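Local coordinates for protein CurD (Moorea producens 3L, PDB 5KP7) that probably acts as a hydroxymethylglutaryl-CoA synthase of the thiolase-like superfamily, an acyltransferase, and binds 4'-phosphopantetheine, at residues A[73-78]-A[113-118]; A[331-336]-A[343-348]. The protein carries 3 engineered substitutions. All coordinates share one frame; numbering follows the deposited sequence.

Contact 1: residues A[73-78]-A[113-118]; sequences EDPVSY and KSMSTY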
ATOM      1  N   GLU A  73      -0.162   2.607 -20.590  1.00 21.27           N
ATOM      2  CA  GLU A  73       0.622   2.978 -19.431  1.00 21.28           C
ATOM      3  C   GLU A  73       1.208   1.706 -18.850  1.00 20.93           C
ATOM      4  O   GLU A  73       0.671   0.593 -19.049  1.00 21.10           O
ATOM      5  CB  GLU A  73      -0.251   3.653 -18.377  1.00 21.97           C
ATOM      6  CG  GLU A  73      -0.940   4.928 -18.858  1.00 23.07           C
ATOM      7  CD  GLU A  73      -1.723   5.553 -17.734  1.00 23.87           C
ATOM      8  OE1 GLU A  73      -2.844   5.042 -17.447  1.00 24.28           O
ATOM      9  OE2 GLU A  73      -1.209   6.540 -17.102  1.00 24.31           O
ATOM     10  N   ASP A  74       2.333   1.873 -18.165  1.00 20.16           N
ATOM     11  CA  ASP A  74       2.971   0.765 -17.488  1.00 19.57           C
ATOM     12  C   ASP A  74       3.690   1.313 -16.244  1.00 19.09           C
ATOM     13  O   ASP A  74       3.586   2.508 -15.945  1.00 19.32           O
ATOM     14  CB  ASP A  74       3.831  -0.028 -18.494  1.00 19.70           C
ATOM     15  CG  ASP A  74       5.116   0.663 -18.877  1.00 19.67           C
ATOM     16  OD1 ASP A  74       5.423   1.720 -18.291  1.00 19.47           O
ATOM     17  OD2 ASP A  74       5.828   0.117 -19.758  1.00 20.21           O
ATOM     18  N   PRO A  75       4.402   0.470 -15.487  1.00 18.84           N
ATOM     19  CA  PRO A  75       5.036   0.994 -14.288  1.00 18.69           C
ATOM     20  C   PRO A  75       6.113   2.029 -14.552  1.00 18.91           C
ATOM     21  O   PRO A  75       6.340   2.873 -13.717  1.00 19.30           O
ATOM     22  CB  PRO A  75       5.579  -0.259 -13.592  1.00 18.66           C
ATOM     23  CG  PRO A  75       4.671  -1.333 -14.055  1.00 18.58           C
ATOM     24  CD  PRO A  75       4.381  -1.008 -15.494  1.00 18.89           C
ATOM     25  N   VAL A  76       6.760   1.984 -15.717  1.00 19.01           N
ATOM     26  CA  VAL A  76       7.730   3.009 -16.101  1.00 19.40           C
ATOM     27  C   VAL A  76       7.042   4.350 -16.303  1.00 19.38           C
ATOM     28  O   VAL A  76       7.479   5.368 -15.784  1.00 19.79           O
ATOM     29  CB  VAL A  76       8.506   2.602 -17.394  1.00 19.72           C
ATOM     30  CG1 VAL A  76       9.387   3.740 -17.897  1.00 20.35           C
ATOM     31  CG2 VAL A  76       9.346   1.346 -17.145  1.00 19.73           C
ATOM     32  N   SER A  77       5.983   4.380 -17.110  1.00 19.25           N
ATOM     33  CA  SER A  77       5.288   5.621 -17.363  1.00 19.65           C
ATOM     34  C   SER A  77       4.671   6.186 -16.078  1.00 19.38           C
ATOM     35  O   SER A  77       4.757   7.395 -15.847  1.00 19.46           O
ATOM     36  CB  SER A  77       4.277   5.480 -18.514  1.00 20.06           C
ATOM     37  OG  SER A  77       3.110   4.785 -18.171  1.00 19.97           O
ATOM     38  N   TYR A  78       4.142   5.313 -15.212  1.00 18.89           N
ATOM     39  CA  TYR A  78       3.636   5.756 -13.924  1.00 19.25           C
ATOM     40  C   TYR A  78       4.778   6.408 -13.120  1.00 19.13           C
ATOM     41  O   TYR A  78       4.591   7.481 -12.524  1.00 19.46           O
ATOM     42  CB  TYR A  78       3.028   4.573 -13.154  1.00 19.03           C
ATOM     43  CG  TYR A  78       1.537   4.460 -13.257  1.00 19.56           C
ATOM     44  CD1 TYR A  78       0.912   4.156 -14.466  1.00 20.00           C
ATOM     45  CD2 TYR A  78       0.720   4.654 -12.140  1.00 19.97           C
ATOM     46  CE1 TYR A  78      -0.480   4.054 -14.543  1.00 20.56           C
ATOM     47  CE2 TYR A  78      -0.651   4.553 -12.224  1.00 20.76           C
ATOM     48  CZ  TYR A  78      -1.249   4.223 -13.400  1.00 20.92           C
ATOM     49  OH  TYR A  78      -2.640   4.160 -13.425  1.00 22.11           O
ATOM     50  N   LYS A 113      16.533  -6.510 -16.598  1.00 20.27           N
ATOM     51  CA  LYS A 113      16.609  -5.068 -16.865  1.00 20.72           C
ATOM     52  C   LYS A 113      15.793  -4.298 -15.840  1.00 20.84           C
ATOM     53  O   LYS A 113      14.582  -4.499 -15.736  1.00 21.27           O
ATOM     54  CB  LYS A 113      16.079  -4.771 -18.244  1.00 21.33           C
ATOM     55  CG  LYS A 113      16.361  -3.349 -18.709  1.00 22.14           C
ATOM     56  CD  LYS A 113      15.645  -3.085 -20.052  1.00 23.01           C
ATOM     57  CE  LYS A 113      15.969  -1.724 -20.657  1.00 23.59           C
ATOM     58  NZ  LYS A 113      17.242  -1.727 -21.379  1.00 24.37           N
ATOM     59  N   SER A 114      16.417  -3.421 -15.059  1.00 20.28           N
ATOM     60  CA  SER A 114      15.681  -2.571 -14.117  1.00 20.21           C
ATOM     61  C   SER A 114      14.891  -1.486 -14.847  1.00 19.97           C
ATOM     62  O   SER A 114      15.360  -0.913 -15.857  1.00 20.16           O
ATOM     63  CB  SER A 114      16.558  -1.922 -13.040  1.00 21.02           C
ATOM     64  OG  SER A 114      17.458  -0.937 -13.537  1.00 22.41           O
ATOM     65  N   MET A 115      13.731  -1.145 -14.304  1.00 19.51           N
ATOM     66  CA  MET A 115      12.951  -0.016 -14.846  1.00 19.73           C
ATOM     67  C   MET A 115      13.687   1.307 -14.664  1.00 19.56           C
ATOM     68  O   MET A 115      13.411   2.282 -15.364  1.00 19.26           O
ATOM     69  CB  MET A 115      11.554  -0.002 -14.207  1.00 20.23           C
ATOM     70  CG  MET A 115      10.779  -1.143 -14.752  1.00 20.70           C
ATOM     71  SD  MET A 115       9.036  -1.239 -14.238  1.00 22.82           S
ATOM     72  CE  MET A 115       9.209  -1.775 -12.534  1.00 22.14           C
ATOM     73  N   SER A 116      14.654   1.329 -13.743  1.00 19.02           N
ATOM     74  CA  SER A 116      15.441   2.519 -13.489  1.00 19.21           C
ATOM     75  C   SER A 116      16.145   3.051 -14.746  1.00 19.49           C
ATOM     76  O   SER A 116      16.347   4.249 -14.861  1.00 19.76           O
ATOM     77  CB  SER A 116      16.451   2.241 -12.386  1.00 19.21           C
ATOM     78  OG  SER A 116      15.758   1.893 -11.184  1.00 19.55           O
ATOM     79  N   THR A 117      16.548   2.156 -15.644  1.00 19.25           N
ATOM     80  CA  THR A 117      17.219   2.577 -16.891  1.00 19.95           C
ATOM     81  C   THR A 117      16.318   3.449 -17.785  1.00 19.82           C
ATOM     82  O   THR A 117      16.712   4.535 -18.209  1.00 20.34           O
ATOM     83  CB  THR A 117      17.727   1.356 -17.685  1.00 20.47           C
ATOM     84  OG1 THR A 117      16.647   0.457 -17.990  1.00 21.09           O
ATOM     85  CG2 THR A 117      18.740   0.576 -16.856  1.00 21.26           C
ATOM     86  N   TYR A 118      15.083   3.026 -17.997  1.00 19.48           N
ATOM     87  CA  TYR A 118      14.094   3.837 -18.729  1.00 19.97           C
ATOM     88  C   TYR A 118      13.777   5.120 -18.009  1.00 20.08           C
ATOM     89  O   TYR A 118      13.667   6.171 -18.615  1.00 20.70           O
ATOM     90  CB  TYR A 118      12.800   3.056 -18.920  1.00 19.82           C
ATOM     91  CG  TYR A 118      12.866   1.934 -19.924  1.00 20.03           C
ATOM     92  CD1 TYR A 118      12.969   2.206 -21.284  1.00 20.85           C
ATOM     93  CD2 TYR A 118      12.673   0.626 -19.553  1.00 20.11           C
ATOM     94  CE1 TYR A 118      12.974   1.184 -22.223  1.00 20.97           C
ATOM     95  CE2 TYR A 118      12.675  -0.410 -20.486  1.00 20.20           C
ATOM     96  CZ  TYR A 118      12.831  -0.106 -21.834  1.00 20.90           C
ATOM     97  OH  TYR A 118      12.817  -1.132 -22.765  1.00 21.90           O
TER
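V76 meets both M115 and Y118, each through a different methyl. Its CG2 lies 3.7 Å from M115 CG, the two side chains passing at a slant, while V76 CG1 packs 3.6 Å from Y118 CB. With CG1 anti to the backbone N (chi1 173°), V76 spreads its two branches over successive parts of helix 115-123, and CG2 also comes obliquely toward the Y118 ring. M115 continues past V76 to P75: M115 SD lies 3.7 Å from P75 CB, and the bend at chi3 (-73°) sets the terminal M115 CE, which stays beside P75 CB at 4.1 Å. Cutting this methionine back to an alanine is likely to leave P75 CB without its neighbour across the contact, and V76 CG2 with a lone beta carbon in place of the chain that runs past it.

The four touching residues are buried, and they join the first turns of two helices, 75-89 and 115-123, inside the N-terminal synthase family region. Both starts are anchored by polar groups. D74 is the N-cap of helix 75-89 and forms a capping box with S77: S77 N donates to D74 OD1 (3.0 Å, 168° at the hydrogen), and D74 N donates to S77 OG (3.0 Å). On the facing helix, S114 O accepts from T117 OG1 at 2.8 Å, nearly in line with the carbonyl, and from T117 N. Farther out, M115 N donates to E133. Strand 437-442 ties the two helix starts together, because R438 forms a salt bridge with D74 OD2 and its backbone N pairs with Y118 OH.

Contact 2: residues A[331-336]-A[343-348]; sequences ASTIDN and RRIGMF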
ATOM      1  N   ALA A 331       1.923  11.066   2.301  1.00 22.01           N
ATOM      2  CA  ALA A 331       1.537  12.281   1.608  1.00 22.42           C
ATOM      3  C   ALA A 331       0.111  12.716   2.038  1.00 22.74           C
ATOM      4  O   ALA A 331      -0.161  13.905   2.231  1.00 23.14           O
ATOM      5  CB  ALA A 331       1.560  12.070   0.118  1.00 22.17           C
ATOM      6  N   SER A 332      -0.775  11.725   2.189  1.00 22.34           N
ATOM      7  CA  SER A 332      -2.148  11.989   2.638  1.00 22.70           C
ATOM      8  C   SER A 332      -2.213  12.530   4.065  1.00 23.37           C
ATOM      9  O   SER A 332      -2.979  13.459   4.353  1.00 23.79           O
ATOM     10  CB  SER A 332      -2.979  10.726   2.492  1.00 22.35           C
ATOM     11  OG  SER A 332      -4.366  11.007   2.646  1.00 22.30           O
ATOM     12  N   THR A 333      -1.426  11.946   4.956  1.00 23.21           N
ATOM     13  CA  THR A 333      -1.317  12.445   6.323  1.00 24.16           C
ATOM     14  C   THR A 333      -0.877  13.929   6.347  1.00 24.96           C
ATOM     15  O   THR A 333      -1.450  14.750   7.058  1.00 25.47           O
ATOM     16  CB  THR A 333      -0.328  11.590   7.107  1.00 24.06           C
ATOM     17  OG1 THR A 333      -0.879  10.277   7.315  1.00 23.94           O
ATOM     18  CG2 THR A 333      -0.020  12.204   8.453  1.00 24.62           C
ATOM     19  N   ILE A 334       0.142  14.250   5.556  1.00 24.86           N
ATOM     20  CA  ILE A 334       0.686  15.614   5.522  1.00 26.01           C
ATOM     21  C   ILE A 334      -0.359  16.609   5.019  1.00 26.55           C
ATOM     22  O   ILE A 334      -0.589  17.660   5.646  1.00 27.76           O
ATOM     23  CB  ILE A 334       1.968  15.697   4.669  1.00 25.62           C
ATOM     24  CG1 ILE A 334       3.057  14.870   5.348  1.00 25.50           C
ATOM     25  CG2 ILE A 334       2.432  17.158   4.507  1.00 26.63           C
ATOM     26  CD1 ILE A 334       4.264  14.608   4.505  1.00 25.36           C
ATOM     27  N   ASP A 335      -1.014  16.286   3.905  1.00 26.47           N
ATOM     28  CA  ASP A 335      -2.030  17.184   3.348  1.00 27.62           C
ATOM     29  C   ASP A 335      -3.289  17.334   4.199  1.00 27.40           C
ATOM     30  O   ASP A 335      -3.876  18.433   4.279  1.00 28.11           O
ATOM     31  CB  ASP A 335      -2.439  16.728   1.953  1.00 27.93           C
ATOM     32  CG  ASP A 335      -1.454  17.135   0.893  1.00 28.96           C
ATOM     33  OD1 ASP A 335      -0.421  17.799   1.191  1.00 29.79           O
ATOM     34  OD2 ASP A 335      -1.702  16.729  -0.254  1.00 30.39           O
ATOM     35  N   ASN A 336      -3.705  16.243   4.836  1.00 26.46           N
ATOM     36  CA  ASN A 336      -4.999  16.211   5.513  1.00 26.67           C
ATOM     37  C   ASN A 336      -4.965  16.374   7.031  1.00 26.96           C
ATOM     38  O   ASN A 336      -6.005  16.654   7.633  1.00 27.76           O
ATOM     39  CB  ASN A 336      -5.733  14.926   5.104  1.00 26.08           C
ATOM     40  CG  ASN A 336      -6.063  14.925   3.634  1.00 26.02           C
ATOM     41  OD1 ASN A 336      -6.901  15.707   3.184  1.00 26.80           O
ATOM     42  ND2 ASN A 336      -5.389  14.099   2.876  1.00 25.73           N
ATOM     43  N   ARG A 343       5.314  17.868  13.637  1.00 30.11           N
ATOM     44  CA  ARG A 343       4.633  16.635  14.043  1.00 29.50           C
ATOM     45  C   ARG A 343       5.485  15.422  13.708  1.00 28.42           C
ATOM     46  O   ARG A 343       6.191  15.410  12.699  1.00 27.85           O
ATOM     47  CB  ARG A 343       3.300  16.480  13.308  1.00 29.46           C
ATOM     48  CG  ARG A 343       2.374  17.681  13.375  1.00 30.53           C
ATOM     49  CD  ARG A 343       1.808  17.911  14.775  1.00 31.59           C
ATOM     50  NE  ARG A 343       0.754  18.923  14.711  1.00 32.63           N
ATOM     51  CZ  ARG A 343       0.202  19.529  15.764  1.00 33.93           C
ATOM     52  NH1 ARG A 343       0.601  19.255  17.018  1.00 34.98           N
ATOM     53  NH2 ARG A 343      -0.746  20.454  15.566  1.00 34.23           N
ATOM     54  N   ARG A 344       5.384  14.399  14.555  1.00 27.82           N
ATOM     55  CA  ARG A 344       6.059  13.132  14.321  1.00 27.11           C
ATOM     56  C   ARG A 344       5.057  12.115  13.820  1.00 26.31           C
ATOM     57  O   ARG A 344       3.942  11.987  14.349  1.00 26.19           O
ATOM     58  CB  ARG A 344       6.775  12.641  15.581  1.00 27.52           C
ATOM     59  CG  ARG A 344       7.366  11.233  15.435  1.00 27.22           C
ATOM     60  CD  ARG A 344       8.386  10.928  16.512  1.00 27.91           C
ATOM     61  NE  ARG A 344       9.679  11.577  16.261  1.00 28.28           N
ATOM     62  CZ  ARG A 344      10.181  12.625  16.914  1.00 29.17           C
ATOM     63  NH1 ARG A 344       9.520  13.233  17.906  1.00 29.97           N
ATOM     64  NH2 ARG A 344      11.373  13.080  16.577  1.00 29.44           N
ATOM     65  N   ILE A 345       5.450  11.434  12.736  1.00 25.39           N
ATOM     66  CA  ILE A 345       4.636  10.428  12.095  1.00 24.84           C
ATOM     67  C   ILE A 345       5.310   9.076  12.223  1.00 24.51           C
ATOM     68  O   ILE A 345       6.489   8.929  11.858  1.00 24.21           O
ATOM     69  CB  ILE A 345       4.433  10.761  10.589  1.00 24.45           C
ATOM     70  CG1 ILE A 345       3.866  12.204  10.405  1.00 25.33           C
ATOM     71  CG2 ILE A 345       3.526   9.724   9.940  1.00 23.87           C
ATOM     72  CD1 ILE A 345       3.709  12.613   8.932  1.00 25.29           C
ATOM     73  N   GLY A 346       4.561   8.096  12.720  1.00 24.62           N
ATOM     74  CA  GLY A 346       5.017   6.706  12.729  1.00 24.46           C
ATOM     75  C   GLY A 346       4.558   6.007  11.471  1.00 24.33           C
ATOM     76  O   GLY A 346       3.404   6.186  11.032  1.00 24.84           O
ATOM     77  N   MET A 347       5.452   5.211  10.898  1.00 23.83           N
ATOM     78  CA  MET A 347       5.262   4.572   9.617  1.00 23.83           C
ATOM     79  C   MET A 347       5.386   3.055   9.753  1.00 22.84           C
ATOM     80  O   MET A 347       6.407   2.573  10.249  1.00 22.51           O
ATOM     81  CB  MET A 347       6.375   5.041   8.657  1.00 25.01           C
ATOM     82  CG  MET A 347       6.498   6.538   8.483  1.00 26.88           C
ATOM     83  SD  MET A 347       5.446   7.139   7.184  1.00 29.55           S
ATOM     84  CE  MET A 347       6.310   6.601   5.690  1.00 27.82           C
ATOM     85  N   PHE A 348       4.388   2.325   9.267  1.00 21.89           N
ATOM     86  CA  PHE A 348       4.415   0.847   9.261  1.00 21.42           C
ATOM     87  C   PHE A 348       4.310   0.305   7.855  1.00 20.96           C
ATOM     88  O   PHE A 348       3.306   0.529   7.168  1.00 20.62           O
ATOM     89  CB  PHE A 348       3.308   0.211  10.101  1.00 21.81           C
ATOM     90  CG  PHE A 348       3.323  -1.294  10.019  1.00 21.56           C
ATOM     91  CD1 PHE A 348       4.438  -1.990  10.469  1.00 21.85           C
ATOM     92  CD2 PHE A 348       2.312  -1.989   9.414  1.00 21.53           C
ATOM     93  CE1 PHE A 348       4.528  -3.367  10.351  1.00 21.49           C
ATOM     94  CE2 PHE A 348       2.389  -3.391   9.296  1.00 21.68           C
ATOM     95  CZ  PHE A 348       3.514  -4.063   9.756  1.00 21.50           C
TER
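Apolar contact between helix 325-336 and strand 343-351 centres on one methyl, I345 CD1. T333 CG2 meets it tip to tip at 3.8 Å, and I334 CG1 approaches I345 CD1 at 4.3 Å from the neighbouring helix position. I345 sets its CG1 anti to the carbonyl carbon (chi1 -54°) and runs on extended to CD1, which carries the methyl toward the helix. T333, for its part, holds OG1 beside the backbone N (chi1 -69°) and CG2 anti to it, presenting the methyl to I345. The area shared is small, 97 Å² over both sides, and all three touching residues are buried.

Only six residues, none of them helix or strand, separate the helix from the strand. The strand lies in the mixed sheet between antiparallel 355-363 and parallel 270-273, where I345 pairs through its backbone with G361 and G346 with Y270 and S272. Helix 325-336 thus packs on the C-terminal part of the thiolase-like fold.

Of the hydrogen bonds around the apolar contact, that of T333 OG1 to S272 OG links the helix to the neighbouring strand 270-273; a second, to S329 O one helical turn earlier, stays within the helix, and together they fix the rotation that presents CG2. Also internal, in the last turn of the helix, S332 O accepts both N336 N (2.9 Å) and N336 ND2 (2.9 Å, 142° at the hydrogen), the amide nitrogen lying somewhat off the carbonyl plane.

Charged groups stand at the start of the strand: R343 NH2 forms a salt bridge with D338 in the connecting loop, and R344 NE with D211.

Both contacts are buried and rest on apolar side chains, yet they lie on opposite sides of the chain's centre, with centres 27 Å apart and nearest atoms about 14 Å apart. Contact 1 joins two helix starts in the N-terminal family region, and its 193 Å² is about twice the area of contact 2, which sets a helix against a sheet strand in the C-terminal region. Their polar surroundings differ accordingly: contact 1 has a capping box and an outward salt bridge to R438, late in the chain but close by, whereas sheet pairing and a threonine bonded to the adjacent strand frame contact 2. They share no helix or strand, and both lie away from the phosphopantetheine pocket.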